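Local coordinates for protein alpha-glucosidase (PDB 5HQA) that hydrolyses alpha-glucosidic linkages as a chloride-activated, calcium-containing family 97 glycoside hydrolase, here caught with the inhibitor acarbose, at residues K262-G272 with P526-P534; N463-P472 with F499-Q510. All blocks are in the same frame, centred on the assembly; numbering follows the deposited sequence.

Contact 1: residues K262-G272 with P526-P534. With AC1 (4,6-dideoxy-4-{[(1S,4R,5S,6S)-4,5,6-trihydroxy-3-(hydroxymethyl)cyclohex-2-en-1-yl]amino}-alpha-D-glucopyranose), chain B.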
loop_
_atom_site.group_PDB
_atom_site.type_symbol
_atom_site.label_atom_id
_atom_site.label_comp_id
_atom_site.label_asym_id
_atom_site.label_seq_id
_atom_site.Cartn_x
_atom_site.Cartn_y
_atom_site.Cartn_z
ATOM N N LYS A 262 6.692 14.265 8.344
ATOM C CA LYS A 262 5.569 14.729 9.166
ATOM C C LYS A 262 4.259 14.102 8.713
ATOM O O LYS A 262 3.684 14.530 7.694
ATOM C CB LYS A 262 5.445 16.254 9.107
ATOM C CG LYS A 262 6.689 17.037 9.534
ATOM C CD LYS A 262 7.061 16.790 10.995
ATOM C CE LYS A 262 7.810 17.984 11.586
ATOM N NZ LYS A 262 8.545 18.744 10.531
ATOM N N PRO A 263 3.732 13.110 9.434
ATOM C CA PRO A 263 2.372 12.639 9.145
ATOM C C PRO A 263 1.375 13.772 9.334
ATOM O O PRO A 263 1.567 14.652 10.174
ATOM C CB PRO A 263 2.150 11.529 10.180
ATOM C CG PRO A 263 3.534 11.119 10.604
ATOM C CD PRO A 263 4.346 12.381 10.556
ATOM N N GLY A 264 0.310 13.756 8.544
ATOM C CA GLY A 264 -0.694 14.793 8.687
ATOM C C GLY A 264 -1.760 14.680 7.617
ATOM O O GLY A 264 -1.769 13.744 6.820
ATOM N N LYS A 265 -2.657 15.657 7.610
ATOM C CA LYS A 265 -3.757 15.685 6.658
ATOM C C LYS A 265 -3.537 16.800 5.649
ATOM O O LYS A 265 -2.906 17.815 5.956
ATOM C CB LYS A 265 -5.091 15.870 7.380
ATOM C CG LYS A 265 -5.487 14.633 8.185
ATOM C CD LYS A 265 -6.640 14.926 9.131
ATOM C CE LYS A 265 -6.198 15.880 10.236
ATOM N NZ LYS A 265 -7.190 15.904 11.335
ATOM N N TYR A 266 -4.044 16.605 4.432
ATOM C CA TYR A 266 -3.846 17.605 3.394
ATOM C C TYR A 266 -5.094 17.724 2.535
ATOM O O TYR A 266 -5.970 16.856 2.541
ATOM C CB TYR A 266 -2.609 17.291 2.527
ATOM C CG TYR A 266 -2.708 16.089 1.614
ATOM C CD1 TYR A 266 -2.620 14.792 2.115
ATOM C CD2 TYR A 266 -2.843 16.252 0.242
ATOM C CE1 TYR A 266 -2.693 13.687 1.274
ATOM C CE2 TYR A 266 -2.913 15.157 -0.606
ATOM C CZ TYR A 266 -2.839 13.877 -0.084
ATOM O OH TYR A 266 -2.916 12.795 -0.928
ATOM N N ILE A 267 -5.173 18.845 1.817
ATOM C CA ILE A 267 -6.191 19.059 0.799
ATOM C C ILE A 267 -5.467 19.324 -0.511
ATOM O O ILE A 267 -4.232 19.334 -0.560
ATOM C CB ILE A 267 -7.122 20.227 1.159
ATOM C CG1 ILE A 267 -6.317 21.528 1.269
ATOM C CG2 ILE A 267 -7.885 19.927 2.455
ATOM C CD1 ILE A 267 -7.147 22.726 1.706
ATOM N N GLY A 268 -6.212 19.549 -1.585
ATOM C CA GLY A 268 -5.509 19.791 -2.820
ATOM C C GLY A 268 -6.353 20.342 -3.938
ATOM O O GLY A 268 -7.556 20.088 -4.003
ATOM N N ILE A 269 -5.722 21.129 -4.806
ATOM C CA ILE A 269 -6.281 21.441 -6.114
ATOM C C ILE A 269 -6.082 20.173 -6.932
ATOM O O ILE A 269 -4.971 19.874 -7.385
ATOM C CB ILE A 269 -5.610 22.658 -6.750
ATOM C CG1 ILE A 269 -5.896 23.897 -5.902
ATOM C CG2 ILE A 269 -6.094 22.862 -8.181
ATOM C CD1 ILE A 269 -5.077 25.128 -6.286
ATOM N N TRP A 270 -7.148 19.382 -7.048
ATOM C CA TRP A 270 -7.031 17.985 -7.441
ATOM C C TRP A 270 -8.371 17.434 -7.928
ATOM O O TRP A 270 -8.536 17.165 -9.121
ATOM C CB TRP A 270 -6.497 17.145 -6.271
ATOM C CG TRP A 270 -6.391 15.708 -6.650
ATOM C CD1 TRP A 270 -5.469 15.152 -7.493
ATOM C CD2 TRP A 270 -7.259 14.638 -6.241
ATOM N NE1 TRP A 270 -5.707 13.803 -7.632
ATOM C CE2 TRP A 270 -6.802 13.464 -6.877
ATOM C CE3 TRP A 270 -8.380 14.561 -5.405
ATOM C CZ2 TRP A 270 -7.425 12.227 -6.703
ATOM C CZ3 TRP A 270 -9.001 13.333 -5.235
ATOM C CH2 TRP A 270 -8.522 12.182 -5.881
ATOM N N TRP A 271 -9.332 17.270 -7.015
ATOM C CA TRP A 271 -10.619 16.670 -7.367
ATOM C C TRP A 271 -11.336 17.468 -8.449
ATOM O O TRP A 271 -12.016 16.892 -9.308
ATOM C CB TRP A 271 -11.480 16.580 -6.112
ATOM C CG TRP A 271 -12.794 15.857 -6.218
ATOM C CD1 TRP A 271 -14.041 16.397 -6.037
ATOM C CD2 TRP A 271 -12.993 14.457 -6.448
ATOM N NE1 TRP A 271 -15.002 15.420 -6.154
ATOM C CE2 TRP A 271 -14.387 14.221 -6.406
ATOM C CE3 TRP A 271 -12.130 13.378 -6.685
ATOM C CZ2 TRP A 271 -14.936 12.957 -6.602
ATOM C CZ3 TRP A 271 -12.675 12.116 -6.872
ATOM C CH2 TRP A 271 -14.066 11.915 -6.823
ATOM N N GLY A 272 -11.200 18.799 -8.421
ATOM C CA GLY A 272 -11.828 19.622 -9.444
ATOM C C GLY A 272 -11.417 19.234 -10.852
ATOM O O GLY A 272 -12.223 19.303 -11.783
ATOM N N PRO A 526 -0.031 7.588 6.507
ATOM C CA PRO A 526 0.481 8.670 7.368
ATOM C C PRO A 526 0.071 10.046 6.888
ATOM O O PRO A 526 0.057 10.990 7.692
ATOM C CB PRO A 526 2.002 8.483 7.303
ATOM C CG PRO A 526 2.226 7.848 5.965
ATOM C CD PRO A 526 1.054 6.920 5.766
ATOM N N ILE A 527 -0.246 10.198 5.605
ATOM C CA ILE A 527 -0.899 11.400 5.107
ATOM C C ILE A 527 -2.267 10.992 4.587
ATOM O O ILE A 527 -2.400 9.977 3.896
ATOM C CB ILE A 527 -0.078 12.141 4.030
ATOM C CG1 ILE A 527 0.272 11.234 2.854
ATOM C CG2 ILE A 527 1.184 12.749 4.648
ATOM C CD1 ILE A 527 0.813 12.005 1.653
ATOM N N GLN A 528 -3.284 11.751 4.974
ATOM C CA GLN A 528 -4.661 11.502 4.586
ATOM C C GLN A 528 -5.186 12.759 3.917
ATOM O O GLN A 528 -5.089 13.853 4.481
ATOM C CB GLN A 528 -5.528 11.149 5.801
ATOM C CG GLN A 528 -5.196 9.787 6.461
ATOM C CD GLN A 528 -5.791 8.598 5.703
ATOM O OE1 GLN A 528 -6.165 8.708 4.531
ATOM N NE2 GLN A 528 -5.872 7.453 6.372
ATOM N N MET A 529 -5.725 12.612 2.719
ATOM C CA MET A 529 -6.323 13.751 2.048
ATOM C C MET A 529 -7.762 13.914 2.493
ATOM O O MET A 529 -8.467 12.931 2.720
ATOM C CB MET A 529 -6.266 13.581 0.530
ATOM C CG MET A 529 -6.478 14.881 -0.215
ATOM S SD MET A 529 -6.357 14.574 -1.988
ATOM C CE MET A 529 -6.283 16.262 -2.601
ATOM N N ALA A 530 -8.179 15.162 2.644
ATOM C CA ALA A 530 -9.591 15.513 2.560
ATOM C C ALA A 530 -9.787 15.916 1.107
ATOM O O ALA A 530 -9.463 17.036 0.713
ATOM C CB ALA A 530 -9.960 16.624 3.537
ATOM N N ALA A 531 -10.288 14.978 0.301
ATOM C CA ALA A 531 -10.187 15.061 -1.149
ATOM C C ALA A 531 -11.159 16.042 -1.793
ATOM O O ALA A 531 -10.942 16.423 -2.952
ATOM C CB ALA A 531 -10.413 13.673 -1.753
ATOM N N ASP A 532 -12.217 16.465 -1.097
ATOM C CA ASP A 532 -13.282 17.192 -1.776
ATOM C C ASP A 532 -12.936 18.671 -1.949
ATOM O O ASP A 532 -11.961 19.188 -1.396
ATOM C CB ASP A 532 -14.590 17.060 -1.003
ATOM C CG ASP A 532 -15.809 17.062 -1.905
ATOM O OD1 ASP A 532 -15.720 17.553 -3.056
ATOM O OD2 ASP A 532 -16.870 16.576 -1.449
ATOM N N LEU A 533 -13.770 19.358 -2.725
ATOM C CA LEU A 533 -13.662 20.804 -2.840
ATOM C C LEU A 533 -13.965 21.447 -1.489
ATOM O O LEU A 533 -14.891 21.014 -0.792
ATOM C CB LEU A 533 -14.640 21.330 -3.893
ATOM C CG LEU A 533 -14.652 20.601 -5.242
ATOM C CD1 LEU A 533 -15.683 21.226 -6.181
ATOM C CD2 LEU A 533 -13.276 20.644 -5.849
ATOM N N PRO A 534 -13.218 22.483 -1.092
ATOM C CA PRO A 534 -13.479 23.120 0.215
ATOM C C PRO A 534 -14.936 23.496 0.450
ATOM O O PRO A 534 -15.450 23.277 1.555
ATOM C CB PRO A 534 -12.568 24.353 0.178
ATOM C CG PRO A 534 -11.415 23.906 -0.691
ATOM C CD PRO A 534 -12.039 23.058 -1.765
HETATM C C1 AC1 B . -5.387 7.024 -15.932
HETATM O O2 AC1 B . -4.877 4.852 -15.060
HETATM C C2 AC1 B . -4.563 6.247 -14.916
HETATM C C4A AC1 B . -3.505 12.299 -10.460
HETATM C C3 AC1 B . -4.814 6.728 -13.511
HETATM O O3 AC1 B . -4.077 5.928 -12.569
HETATM C C4 AC1 B . -4.461 8.187 -13.400
HETATM N N4A AC1 B . -4.399 8.680 -11.988
HETATM C C5 AC1 B . -5.598 8.821 -14.186
HETATM O O5 AC1 B . -5.399 8.492 -15.623
HETATM C C6 AC1 B . -5.710 10.308 -14.047
HETATM C C1B AC1 B . -3.161 9.467 -11.645
HETATM C C2B AC1 B . -3.178 9.879 -10.028
HETATM O O2B AC1 B . -3.453 8.692 -9.285
HETATM C C3B AC1 B . -4.077 10.930 -9.776
HETATM O O3B AC1 B . -4.261 11.196 -8.364
HETATM O O4 AC1 B . -4.454 13.339 -10.335
HETATM C C5B AC1 B . -3.156 12.132 -11.852
HETATM C C7B AC1 B . -2.954 10.630 -12.442
HETATM C C6B AC1 B . -2.416 13.296 -12.532
HETATM O O6B AC1 B . -1.107 13.304 -12.055
HETATM O O HOH W 1 -9.061 18.835 -1.298
HETATM O O HOH W 2 -9.359 18.086 -4.311
HETATM O O HOH W 3 -17.445 16.274 -4.918
#
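Asp532 OD1 is gripped by several groups: through one water it is tied to the indole NE1 of Trp271, whose ring stands almost upright to the carboxylate, the planes 79° apart; Leu533 N donates to Asp532 OD1 at 2.7 Å, and Asn536 ND2 is hydrogen-bonded to the same oxygen. OD2 receives the backbone N-H groups of Phe495 and Asp496. Where the backbones diverge, two more waters bridge them, one joining Gly268 N to the carbonyls of Ala530 and Asp532, the other joining Trp271 N to those of Gly268 and Ala531. Before that point the strands pair in parallel through four backbone hydrogen bonds, the shortest from Ala530 N to Tyr266 O at 2.8 Å. This pairing of the first strand, 264-269, with the last, 527-529, belongs to the (beta/alpha)8-type catalytic barrel of the family and leads at its C-terminal end into the glycan pocket. Met529 carries the apolar side: with CG anti to the backbone N (chi1 -163°) and the chain extended beyond, it lays CB over one face of the Tyr266 ring, 3.8 Å from the centroid, in a CH-pi contact. Its SD lies obliquely between that ring and the six-membered ring of Trp270, a Met-aromatic contact with each, and Met529 CE comes to 3.4 Å from Gly268 N. The Tyr266 hydroxyl is hydrogen-bonded to Asp489 OD1. Beyond the methionine, Trp270 meets the acarbose unit edge-on, its NE1 donating to O3B of AC1 at 3.1 Å and more weakly to O4.

Contact 2: residues N463-P472 with F499-Q510; sequences NAWGTPPNPP and FNGLGANTNRPQ. With GLC (alpha-D-glucopyranose), chain C; GLC (alpha-D-glucopyranose), chain D.
With CG anti to the carbonyl carbon (chi1 -79°) and the amide turned by chi2 of -42°, Asn507 reaches Thr467, whose OG1 is likewise anti to its carbonyl carbon (chi1 -38°). Here the end of helix 462-465 and the loop after it meet the 499-510 loop on the (beta/alpha)8-type catalytic domain, beside the glycan pocket. The Asn507 amide uses both ends: OD1 accepts from Thr467 N at 2.8 Å, the donor tilted from the carbonyl plane, and ND2 donates an N-H hydrogen bond to Thr467 OG1 at 3.0 Å, close to the amide plane. The amide thus grips Thr467 at two points, and the threonine hydroxyl ties back to Trp465 O. Trp465 lays one ring face against C6 of the chain C glucose, while its NE1 is hydrogen-bonded to His274 ND1.

Further along, the Pro469 ring rests on the 506-508 backbone, Pro469 CB 3.3 Å from Arg508 O. Asn463 CB meets Pro509 CG at 3.8 Å, and Asn463 OD1 accepts from Asn470 N, which lies almost in line with the side-chain C=O. At the far end Gln510 extends alongside Pro469; a water links Gln510 OE1 to Pro469 O, and Pro472 CD lies 3.4 Å from Gln510 OE1.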
loop_
_atom_site.group_PDB
_atom_site.type_symbol
_atom_site.label_atom_id
_atom_site.label_comp_id
_atom_site.label_asym_id
_atom_site.label_seq_id
_atom_site.Cartn_x
_atom_site.Cartn_y
_atom_site.Cartn_z
ATOM N N ASN A 463 -13.874 6.904 -8.634
ATOM C CA ASN A 463 -15.260 7.247 -8.373
ATOM C C ASN A 463 -15.678 8.533 -9.056
ATOM O O ASN A 463 -16.868 8.860 -9.041
ATOM C CB ASN A 463 -15.491 7.341 -6.869
ATOM C CG ASN A 463 -15.320 6.007 -6.193
ATOM O OD1 ASN A 463 -15.547 4.963 -6.808
ATOM N ND2 ASN A 463 -14.906 6.024 -4.933
ATOM N N ALA A 464 -14.742 9.257 -9.664
ATOM C CA ALA A 464 -15.098 10.420 -10.471
ATOM C C ALA A 464 -15.427 10.047 -11.912
ATOM O O ALA A 464 -16.287 10.685 -12.526
ATOM C CB ALA A 464 -13.965 11.450 -10.455
ATOM N N TRP A 465 -14.768 9.017 -12.463
ATOM C CA TRP A 465 -14.925 8.728 -13.886
ATOM C C TRP A 465 -14.794 7.246 -14.237
ATOM O O TRP A 465 -14.710 6.933 -15.433
ATOM C CB TRP A 465 -13.884 9.538 -14.696
ATOM C CG TRP A 465 -12.547 9.638 -13.986
ATOM C CD1 TRP A 465 -12.022 10.748 -13.376
ATOM C CD2 TRP A 465 -11.589 8.588 -13.793
ATOM N NE1 TRP A 465 -10.794 10.452 -12.831
ATOM C CE2 TRP A 465 -10.508 9.135 -13.067
ATOM C CE3 TRP A 465 -11.537 7.239 -14.168
ATOM C CZ2 TRP A 465 -9.388 8.379 -12.705
ATOM C CZ3 TRP A 465 -10.422 6.489 -13.811
ATOM C CH2 TRP A 465 -9.366 7.058 -13.086
ATOM N N GLY A 466 -14.796 6.324 -13.263
ATOM C CA GLY A 466 -14.339 4.963 -13.535
ATOM C C GLY A 466 -15.150 4.236 -14.594
ATOM O O GLY A 466 -14.596 3.461 -15.388
ATOM N N THR A 467 -16.464 4.466 -14.614
ATOM C CA THR A 467 -17.369 3.863 -15.599
ATOM C C THR A 467 -17.173 2.345 -15.752
ATOM O O THR A 467 -16.794 1.873 -16.827
ATOM C CB THR A 467 -17.194 4.540 -16.989
ATOM O OG1 THR A 467 -16.974 5.946 -16.805
ATOM C CG2 THR A 467 -18.437 4.370 -17.825
ATOM N N PRO A 468 -17.461 1.566 -14.695
ATOM C CA PRO A 468 -18.083 1.969 -13.434
ATOM C C PRO A 468 -17.104 2.444 -12.361
ATOM O O PRO A 468 -15.892 2.150 -12.424
ATOM C CB PRO A 468 -18.771 0.680 -12.973
ATOM C CG PRO A 468 -17.827 -0.381 -13.428
ATOM C CD PRO A 468 -17.343 0.099 -14.790
ATOM N N PRO A 469 -17.644 3.154 -11.365
ATOM C CA PRO A 469 -16.841 3.523 -10.195
ATOM C C PRO A 469 -16.558 2.306 -9.331
ATOM O O PRO A 469 -16.994 1.195 -9.664
ATOM C CB PRO A 469 -17.733 4.545 -9.477
ATOM C CG PRO A 469 -19.119 4.081 -9.799
ATOM C CD PRO A 469 -19.046 3.604 -11.234
ATOM N N ASN A 470 -15.828 2.489 -8.236
ATOM C CA ASN A 470 -15.558 1.372 -7.340
ATOM C C ASN A 470 -16.873 0.825 -6.787
ATOM O O ASN A 470 -17.782 1.599 -6.462
ATOM C CB ASN A 470 -14.652 1.798 -6.180
ATOM C CG ASN A 470 -13.323 2.382 -6.646
ATOM O OD1 ASN A 470 -12.834 2.065 -7.736
ATOM N ND2 ASN A 470 -12.727 3.233 -5.811
ATOM N N PRO A 471 -17.010 -0.491 -6.663
ATOM C CA PRO A 471 -18.251 -1.069 -6.131
ATOM C C PRO A 471 -18.309 -0.939 -4.620
ATOM O O PRO A 471 -17.284 -0.698 -3.962
ATOM C CB PRO A 471 -18.157 -2.546 -6.555
ATOM C CG PRO A 471 -16.666 -2.812 -6.543
ATOM C CD PRO A 471 -16.041 -1.528 -7.069
ATOM N N PRO A 472 -19.496 -1.083 -4.032
ATOM C CA PRO A 472 -19.604 -1.039 -2.565
ATOM C C PRO A 472 -18.619 -1.936 -1.828
ATOM O O PRO A 472 -18.148 -1.555 -0.749
ATOM C CB PRO A 472 -21.051 -1.479 -2.335
ATOM C CG PRO A 472 -21.763 -0.910 -3.535
ATOM C CD PRO A 472 -20.818 -1.093 -4.687
ATOM N N PHE A 499 -22.421 14.974 -7.690
ATOM C CA PHE A 499 -21.994 15.817 -8.809
ATOM C C PHE A 499 -22.358 15.226 -10.166
ATOM O O PHE A 499 -22.430 15.968 -11.156
ATOM C CB PHE A 499 -20.479 16.071 -8.735
ATOM C CG PHE A 499 -19.661 14.817 -8.551
ATOM C CD1 PHE A 499 -19.394 14.328 -7.279
ATOM C CD2 PHE A 499 -19.165 14.130 -9.647
ATOM C CE1 PHE A 499 -18.655 13.157 -7.101
ATOM C CE2 PHE A 499 -18.420 12.963 -9.477
ATOM C CZ PHE A 499 -18.162 12.479 -8.197
ATOM N N ASN A 500 -22.579 13.915 -10.243
ATOM C CA ASN A 500 -23.036 13.264 -11.463
ATOM C C ASN A 500 -24.450 12.715 -11.322
ATOM O O ASN A 500 -24.894 11.937 -12.176
ATOM C CB ASN A 500 -22.078 12.134 -11.854
ATOM C CG ASN A 500 -20.844 12.633 -12.586
ATOM O OD1 ASN A 500 -20.903 13.609 -13.342
ATOM N ND2 ASN A 500 -19.719 11.951 -12.386
ATOM N N GLY A 501 -25.161 13.087 -10.270
ATOM C CA GLY A 501 -26.447 12.468 -9.982
ATOM C C GLY A 501 -26.320 11.292 -9.032
ATOM O O GLY A 501 -25.294 10.612 -8.961
ATOM N N LEU A 502 -27.391 11.054 -8.277
ATOM C CA LEU A 502 -27.438 9.942 -7.333
ATOM C C LEU A 502 -27.871 8.670 -8.064
ATOM O O LEU A 502 -27.935 8.620 -9.298
ATOM C CB LEU A 502 -28.357 10.276 -6.163
ATOM C CG LEU A 502 -27.809 11.342 -5.211
ATOM C CD1 LEU A 502 -28.765 11.578 -4.056
ATOM C CD2 LEU A 502 -26.422 10.951 -4.704
ATOM N N GLY A 503 -28.183 7.618 -7.301
ATOM C CA GLY A 503 -28.509 6.335 -7.897
ATOM C C GLY A 503 -27.280 5.467 -8.090
ATOM O O GLY A 503 -26.145 5.834 -7.764
ATOM N N ALA A 504 -27.521 4.289 -8.662
ATOM C CA ALA A 504 -26.507 3.248 -8.777
ATOM C C ALA A 504 -25.821 3.209 -10.135
ATOM O O ALA A 504 -24.972 2.338 -10.355
ATOM C CB ALA A 504 -27.130 1.875 -8.491
ATOM N N ASN A 505 -26.149 4.125 -11.049
ATOM C CA ASN A 505 -25.679 4.021 -12.429
ATOM C C ASN A 505 -24.888 5.244 -12.878
ATOM O O ASN A 505 -24.748 5.474 -14.087
ATOM C CB ASN A 505 -26.861 3.788 -13.373
ATOM C CG ASN A 505 -27.682 2.583 -12.980
ATOM O OD1 ASN A 505 -28.864 2.701 -12.651
ATOM N ND2 ASN A 505 -27.054 1.415 -12.989
ATOM N N THR A 506 -24.375 6.033 -11.940
ATOM C CA THR A 506 -23.577 7.210 -12.244
ATOM C C THR A 506 -22.179 7.022 -11.678
ATOM O O THR A 506 -21.952 6.181 -10.801
ATOM C CB THR A 506 -24.203 8.476 -11.647
ATOM O OG1 THR A 506 -24.489 8.235 -10.267
ATOM C CG2 THR A 506 -25.501 8.816 -12.351
ATOM N N ASN A 507 -21.239 7.825 -12.179
ATOM C CA ASN A 507 -19.886 7.838 -11.626
ATOM C C ASN A 507 -19.885 8.682 -10.357
ATOM O O ASN A 507 -19.984 9.912 -10.418
ATOM C CB ASN A 507 -18.878 8.371 -12.641
ATOM C CG ASN A 507 -18.491 7.329 -13.689
ATOM O OD1 ASN A 507 -18.270 6.143 -13.377
ATOM N ND2 ASN A 507 -18.398 7.772 -14.942
ATOM N N ARG A 508 -19.772 8.019 -9.210
ATOM C CA ARG A 508 -19.764 8.636 -7.892
ATOM C C ARG A 508 -19.228 7.604 -6.920
ATOM O O ARG A 508 -19.237 6.408 -7.233
ATOM C CB ARG A 508 -21.178 9.064 -7.471
ATOM C CG ARG A 508 -22.194 7.954 -7.713
ATOM C CD ARG A 508 -23.454 8.074 -6.858
ATOM N NE ARG A 508 -23.204 7.835 -5.438
ATOM C CZ ARG A 508 -24.142 7.462 -4.569
ATOM N NH1 ARG A 508 -25.393 7.254 -4.980
ATOM N NH2 ARG A 508 -23.829 7.289 -3.290
ATOM N N PRO A 509 -18.756 8.018 -5.740
ATOM C CA PRO A 509 -18.507 7.015 -4.691
ATOM C C PRO A 509 -19.819 6.331 -4.359
ATOM O O PRO A 509 -20.824 6.983 -4.065
ATOM C CB PRO A 509 -17.963 7.838 -3.512
ATOM C CG PRO A 509 -17.467 9.131 -4.141
ATOM C CD PRO A 509 -18.428 9.381 -5.281
ATOM N N GLN A 510 -19.822 5.007 -4.463
ATOM C CA GLN A 510 -21.030 4.231 -4.192
ATOM C C GLN A 510 -21.064 3.857 -2.711
ATOM O O GLN A 510 -20.952 2.696 -2.319
ATOM C CB GLN A 510 -21.081 3.014 -5.105
ATOM C CG GLN A 510 -21.178 3.430 -6.566
ATOM C CD GLN A 510 -21.486 2.274 -7.492
ATOM O OE1 GLN A 510 -21.036 1.143 -7.270
ATOM N NE2 GLN A 510 -22.266 2.549 -8.537
HETATM C C1 GLC C . -9.517 7.059 -19.271
HETATM C C2 GLC C . -8.060 6.698 -19.531
HETATM C C3 GLC C . -7.378 6.111 -18.324
HETATM C C4 GLC C . -7.375 7.107 -17.212
HETATM C C5 GLC C . -8.790 7.585 -16.851
HETATM C C6 GLC C . -8.702 8.901 -16.139
HETATM O O2 GLC C . -8.016 5.772 -20.623
HETATM O O3 GLC C . -6.002 5.739 -18.680
HETATM O O4 GLC C . -6.692 6.554 -16.001
HETATM O O5 GLC C . -9.759 7.783 -17.984
HETATM O O6 GLC C . -8.631 9.971 -17.055
HETATM C C1 GLC D . -13.639 3.851 -18.536
HETATM C C2 GLC D . -13.810 5.241 -19.129
HETATM C C3 GLC D . -12.626 6.165 -19.040
HETATM C C4 GLC D . -11.367 5.688 -18.396
HETATM C C5 GLC D . -11.253 4.198 -18.059
HETATM C C6 GLC D . -11.254 3.943 -16.601
HETATM O O1 GLC D . -14.506 2.968 -19.164
HETATM O O2 GLC D . -14.147 5.119 -20.522
HETATM O O3 GLC D . -13.089 7.398 -18.380
HETATM O O4 GLC D . -10.270 5.889 -19.389
HETATM O O5 GLC D . -12.270 3.338 -18.712
HETATM O O6 GLC D . -10.272 2.951 -16.369
HETATM O O HOH W 4 -17.553 3.538 -4.542
HETATM O O HOH W 5 -17.160 12.968 -13.970
HETATM O O HOH W 6 -19.496 0.141 -9.391
#

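How the contacts relate
From the N terminus the chain first builds the beta-rich N-terminal region, then enters the parallel sheet at 262-272. Contact 1 closes a loop of some 250 residues when the last barrel strand, 527-529, returns to pair with 264-269. Contact 2 lies wholly within that excursion: 463-472, soon after strand 451-454, meets 499-510 across only 26 intervening residues, before helix 513-522 leads to the closing strand. Contact 1 thus joins two strands of the sheet; contact 2 joins the end of helix 462-465 and its following loop to the loop before helix 513-522. About 20 Å apart, centre to centre, they still touch: Trp271 CZ2 packs against Phe499 CZ at 3.6 Å and Trp271 CH2 against Ala464 CB at 3.7 Å.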